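Local coordinates for protein arginine decarboxylase (Campylobacter jejuni subsp. jejuni, PDB 3NZP) that probably catalyses the pyridoxal-phosphate-dependent decarboxylation of arginine to agmatine, a step of polyamine and spermidine biosynthesis, at residues B[147-158]-B[173-183]. Residues are numbered along the deposited sequence; the frame is centred on the assembly and turned at random.
Sequences AEMGHNITLTIE and RFKPKPNIGLR
T154 to I157 pair in parallel with N179 to L182 as the fourth and fifth strands of the TIM barrel that binds pyridoxal phosphate, consecutive strands connected by helix 160-170 in a beta-alpha-beta crossover. Five backbone hydrogen bonds join them, from N179 N to I153 O (3.0 Å) through to R183 N to I157 O; between these, L155 N gives to N179 O, G181 N to L155 O and I157 N to G181 O, each at 2.7 Å.

T154, T156 and N179 put their side chains on one face, T154 OG1 lying 3.4 Å from N179 CB. Having no side chain there, G181 lets the two threonines come up close to its strand. Beta-branched T154, T156 and I157 suit the extended backbone. On the other face I157, its CG1 set beside the backbone N (chi1 -79°), brings CD1 to 3.5 Å from I180 CG2, while its CB meets L182 CD2; helix 160-170 covers L155 and I157 here. At the N-terminal end the rigid ring of P178 offers CB to I153 CG2, CG to L155 CD2 and CD to A147 CB, so helix 137-148 is joined to the strand pair by apolar packing.

Two salt bridges close the ends. E148 reaches R173 with an extended chain, carboxylate and guanidinium nearly coplanar (11°), and R173 NE meets the syn lone pair of E148 OE2 at 3.1 Å. R173 NH1 also makes a salt bridge to E595 of the second subunit, so this end lies at the subunit contact. At the C-terminal end, near the cofactor and H233, E158 OE2 takes a weak bond from G133 N, and R183, long enough when extended from CG to NE, brings NH2 to E158 OE1 at 2.9 Å, nearly along the C-O axis.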
loop_
_atom_site.group_PDB
_atom_site.type_symbol
_atom_site.label_atom_id
_atom_site.label_comp_id
_atom_site.label_asym_id
_atom_site.label_seq_id
_atom_site.Cartn_x
_atom_site.Cartn_y
_atom_site.Cartn_z
ATOM N N ALA B 147 -11.913 -8.906 -31.028
ATOM C CA ALA B 147 -12.199 -10.126 -31.766
ATOM C C ALA B 147 -12.148 -9.829 -33.259
ATOM O O ALA B 147 -11.525 -10.565 -34.033
ATOM C CB ALA B 147 -13.572 -10.641 -31.392
ATOM N N GLU B 148 -12.804 -8.733 -33.643
ATOM C CA GLU B 148 -12.890 -8.285 -35.037
ATOM C C GLU B 148 -11.508 -7.935 -35.547
ATOM O O GLU B 148 -11.215 -8.036 -36.731
ATOM C CB GLU B 148 -13.822 -7.072 -35.113
ATOM C CG GLU B 148 -15.207 -7.384 -34.558
ATOM C CD GLU B 148 -15.985 -6.159 -34.120
ATOM O OE1 GLU B 148 -15.392 -5.058 -34.068
ATOM O OE2 GLU B 148 -17.201 -6.310 -33.810
HETATM N N MSE B 149 -10.656 -7.545 -34.619
HETATM C CA MSE B 149 -9.290 -7.154 -34.909
HETATM C C MSE B 149 -8.447 -8.372 -35.259
HETATM O O MSE B 149 -7.329 -8.240 -35.748
HETATM C CB MSE B 149 -8.734 -6.488 -33.671
HETATM C CG MSE B 149 -7.441 -5.763 -33.844
HETATM SE SE MSE B 149 -7.144 -4.820 -32.183
HETATM C CE MSE B 149 -8.681 -3.561 -32.301
ATOM N N GLY B 150 -8.998 -9.553 -34.983
ATOM C CA GLY B 150 -8.312 -10.802 -35.255
ATOM C C GLY B 150 -7.677 -11.476 -34.039
ATOM O O GLY B 150 -6.922 -12.443 -34.179
ATOM N N HIS B 151 -7.987 -10.986 -32.846
ATOM C CA HIS B 151 -7.421 -11.539 -31.620
ATOM C C HIS B 151 -8.170 -12.731 -31.065
ATOM O O HIS B 151 -9.361 -12.899 -31.296
ATOM C CB HIS B 151 -7.360 -10.463 -30.533
ATOM C CG HIS B 151 -6.024 -9.813 -30.407
ATOM N ND1 HIS B 151 -5.873 -8.454 -30.232
ATOM C CD2 HIS B 151 -4.774 -10.334 -30.425
ATOM C CE1 HIS B 151 -4.585 -8.166 -30.151
ATOM N NE2 HIS B 151 -3.899 -9.290 -30.264
ATOM N N ASN B 152 -7.463 -13.558 -30.314
ATOM C CA ASN B 152 -8.089 -14.716 -29.715
ATOM C C ASN B 152 -8.542 -14.315 -28.313
ATOM O O ASN B 152 -7.944 -14.727 -27.320
ATOM C CB ASN B 152 -7.076 -15.836 -29.644
ATOM C CG ASN B 152 -7.639 -17.072 -29.023
ATOM O OD1 ASN B 152 -6.939 -18.073 -28.889
ATOM N ND2 ASN B 152 -8.910 -17.024 -28.636
ATOM N N ILE B 153 -9.602 -13.513 -28.229
ATOM C CA ILE B 153 -10.078 -13.041 -26.932
ATOM C C ILE B 153 -11.246 -13.839 -26.364
ATOM O O ILE B 153 -12.097 -14.330 -27.104
ATOM C CB ILE B 153 -10.450 -11.534 -27.007
ATOM C CG1 ILE B 153 -10.805 -11.010 -25.619
ATOM C CG2 ILE B 153 -11.601 -11.322 -27.964
ATOM C CD1 ILE B 153 -11.030 -9.509 -25.566
ATOM N N THR B 154 -11.258 -13.977 -25.040
ATOM C CA THR B 154 -12.308 -14.702 -24.321
ATOM C C THR B 154 -12.816 -13.822 -23.191
ATOM O O THR B 154 -12.042 -13.411 -22.325
ATOM C CB THR B 154 -11.768 -16.024 -23.679
ATOM O OG1 THR B 154 -11.343 -16.933 -24.705
ATOM C CG2 THR B 154 -12.845 -16.693 -22.830
ATOM N N LEU B 155 -14.109 -13.521 -23.193
ATOM C CA LEU B 155 -14.695 -12.706 -22.124
ATOM C C LEU B 155 -15.244 -13.629 -21.051
ATOM O O LEU B 155 -16.188 -14.374 -21.294
ATOM C CB LEU B 155 -15.839 -11.848 -22.664
ATOM C CG LEU B 155 -15.536 -10.411 -23.076
ATOM C CD1 LEU B 155 -14.150 -10.274 -23.644
ATOM C CD2 LEU B 155 -16.578 -9.984 -24.075
ATOM N N THR B 156 -14.660 -13.583 -19.864
ATOM C CA THR B 156 -15.129 -14.425 -18.775
ATOM C C THR B 156 -16.236 -13.720 -17.972
ATOM O O THR B 156 -15.985 -12.694 -17.335
ATOM C CB THR B 156 -13.966 -14.788 -17.838
ATOM O OG1 THR B 156 -12.973 -15.517 -18.566
ATOM C CG2 THR B 156 -14.457 -15.630 -16.686
ATOM N N ILE B 157 -17.451 -14.274 -18.014
ATOM C CA ILE B 157 -18.611 -13.719 -17.304
ATOM C C ILE B 157 -18.523 -13.925 -15.791
ATOM O O ILE B 157 -18.201 -15.013 -15.324
ATOM C CB ILE B 157 -19.952 -14.365 -17.806
ATOM C CG1 ILE B 157 -20.370 -13.729 -19.122
ATOM C CG2 ILE B 157 -21.073 -14.166 -16.803
ATOM C CD1 ILE B 157 -19.456 -14.070 -20.252
ATOM N N GLU B 158 -18.827 -12.876 -15.034
ATOM C CA GLU B 158 -18.788 -12.940 -13.581
ATOM C C GLU B 158 -20.208 -13.121 -13.047
ATOM O O GLU B 158 -20.402 -13.589 -11.928
ATOM C CB GLU B 158 -18.199 -11.648 -13.020
ATOM C CG GLU B 158 -16.869 -11.250 -13.633
ATOM C CD GLU B 158 -15.752 -12.199 -13.258
ATOM O OE1 GLU B 158 -15.684 -12.560 -12.066
ATOM O OE2 GLU B 158 -14.944 -12.573 -14.143
ATOM N N ARG B 173 -23.154 -5.999 -33.011
ATOM C CA ARG B 173 -21.853 -5.847 -33.660
ATOM C C ARG B 173 -21.817 -6.572 -34.998
ATOM O O ARG B 173 -22.804 -6.610 -35.725
ATOM C CB ARG B 173 -20.741 -6.384 -32.763
ATOM C CG ARG B 173 -20.655 -5.723 -31.407
ATOM C CD ARG B 173 -20.124 -4.326 -31.524
ATOM N NE ARG B 173 -18.808 -4.316 -32.145
ATOM C CZ ARG B 173 -18.027 -3.245 -32.206
ATOM N NH1 ARG B 173 -18.440 -2.100 -31.680
ATOM N NH2 ARG B 173 -16.834 -3.319 -32.786
ATOM N N PHE B 174 -20.677 -7.157 -35.324
ATOM C CA PHE B 174 -20.542 -7.856 -36.588
ATOM C C PHE B 174 -20.398 -9.355 -36.417
ATOM O O PHE B 174 -20.673 -9.905 -35.343
ATOM C CB PHE B 174 -19.346 -7.306 -37.340
ATOM C CG PHE B 174 -19.272 -5.815 -37.320
ATOM C CD1 PHE B 174 -20.312 -5.049 -37.836
ATOM C CD2 PHE B 174 -18.181 -5.172 -36.755
ATOM C CE1 PHE B 174 -20.260 -3.660 -37.798
ATOM C CE2 PHE B 174 -18.116 -3.787 -36.708
ATOM C CZ PHE B 174 -19.162 -3.028 -37.229
ATOM N N LYS B 175 -19.954 -10.016 -37.478
ATOM C CA LYS B 175 -19.790 -11.462 -37.462
ATOM C C LYS B 175 -18.821 -11.922 -36.386
ATOM O O LYS B 175 -19.169 -12.750 -35.541
ATOM C CB LYS B 175 -19.308 -11.958 -38.831
ATOM C CG LYS B 175 -19.280 -13.484 -38.993
ATOM C CD LYS B 175 -20.686 -14.085 -39.149
ATOM C CE LYS B 175 -20.630 -15.603 -39.353
ATOM N NZ LYS B 175 -20.053 -16.319 -38.177
ATOM N N PRO B 176 -17.589 -11.387 -36.389
ATOM C CA PRO B 176 -16.595 -11.791 -35.379
ATOM C C PRO B 176 -17.051 -11.516 -33.944
ATOM O O PRO B 176 -17.315 -10.368 -33.563
ATOM C CB PRO B 176 -15.354 -10.975 -35.760
ATOM C CG PRO B 176 -15.558 -10.709 -37.237
ATOM C CD PRO B 176 -17.028 -10.373 -37.296
ATOM N N LYS B 177 -17.169 -12.577 -33.156
ATOM C CA LYS B 177 -17.570 -12.432 -31.766
ATOM C C LYS B 177 -16.565 -13.116 -30.848
ATOM O O LYS B 177 -15.962 -14.134 -31.199
ATOM C CB LYS B 177 -18.989 -12.975 -31.531
ATOM C CG LYS B 177 -19.513 -13.919 -32.615
ATOM C CD LYS B 177 -20.974 -14.327 -32.386
ATOM C CE LYS B 177 -21.933 -13.138 -32.415
ATOM N NZ LYS B 177 -21.899 -12.388 -33.710
ATOM N N PRO B 178 -16.354 -12.540 -29.655
ATOM C CA PRO B 178 -15.403 -13.120 -28.708
ATOM C C PRO B 178 -15.881 -14.434 -28.115
ATOM O O PRO B 178 -17.058 -14.792 -28.202
ATOM C CB PRO B 178 -15.259 -12.024 -27.660
ATOM C CG PRO B 178 -16.607 -11.370 -27.671
ATOM C CD PRO B 178 -16.953 -11.299 -29.122
ATOM N N ASN B 179 -14.945 -15.167 -27.534
ATOM C CA ASN B 179 -15.268 -16.424 -26.897
ATOM C C ASN B 179 -15.803 -16.098 -25.531
ATOM O O ASN B 179 -15.349 -15.158 -24.884
ATOM C CB ASN B 179 -14.027 -17.279 -26.760
ATOM C CG ASN B 179 -13.750 -18.060 -27.996
ATOM O OD1 ASN B 179 -12.643 -18.588 -28.178
ATOM N ND2 ASN B 179 -14.761 -18.159 -28.868
ATOM N N ILE B 180 -16.768 -16.883 -25.083
ATOM C CA ILE B 180 -17.361 -16.656 -23.785
ATOM C C ILE B 180 -16.807 -17.614 -22.734
ATOM O O ILE B 180 -16.688 -18.810 -22.977
ATOM C CB ILE B 180 -18.878 -16.808 -23.878
ATOM C CG1 ILE B 180 -19.449 -15.702 -24.776
ATOM C CG2 ILE B 180 -19.479 -16.782 -22.491
ATOM C CD1 ILE B 180 -20.946 -15.791 -25.015
ATOM N N GLY B 181 -16.444 -17.083 -21.572
ATOM C CA GLY B 181 -15.929 -17.932 -20.509
ATOM C C GLY B 181 -16.825 -17.799 -19.292
ATOM O O GLY B 181 -17.379 -16.724 -19.055
ATOM N N LEU B 182 -16.999 -18.870 -18.520
ATOM C CA LEU B 182 -17.848 -18.777 -17.327
ATOM C C LEU B 182 -17.039 -19.010 -16.057
ATOM O O LEU B 182 -16.410 -20.053 -15.904
ATOM C CB LEU B 182 -19.000 -19.792 -17.389
ATOM C CG LEU B 182 -20.011 -19.643 -18.529
ATOM C CD1 LEU B 182 -21.130 -20.643 -18.333
ATOM C CD2 LEU B 182 -20.572 -18.233 -18.547
ATOM N N ARG B 183 -17.040 -18.034 -15.156
ATOM C CA ARG B 183 -16.301 -18.166 -13.909
ATOM C C ARG B 183 -17.160 -18.950 -12.928
ATOM O O ARG B 183 -18.227 -18.493 -12.519
ATOM C CB ARG B 183 -15.984 -16.791 -13.315
ATOM C CG ARG B 183 -15.123 -16.858 -12.079
ATOM C CD ARG B 183 -14.920 -15.502 -11.466
ATOM N NE ARG B 183 -14.028 -15.571 -10.314
ATOM C CZ ARG B 183 -13.798 -14.567 -9.469
ATOM N NH1 ARG B 183 -12.964 -14.749 -8.450
ATOM N NH2 ARG B 183 -14.397 -13.388 -9.630
#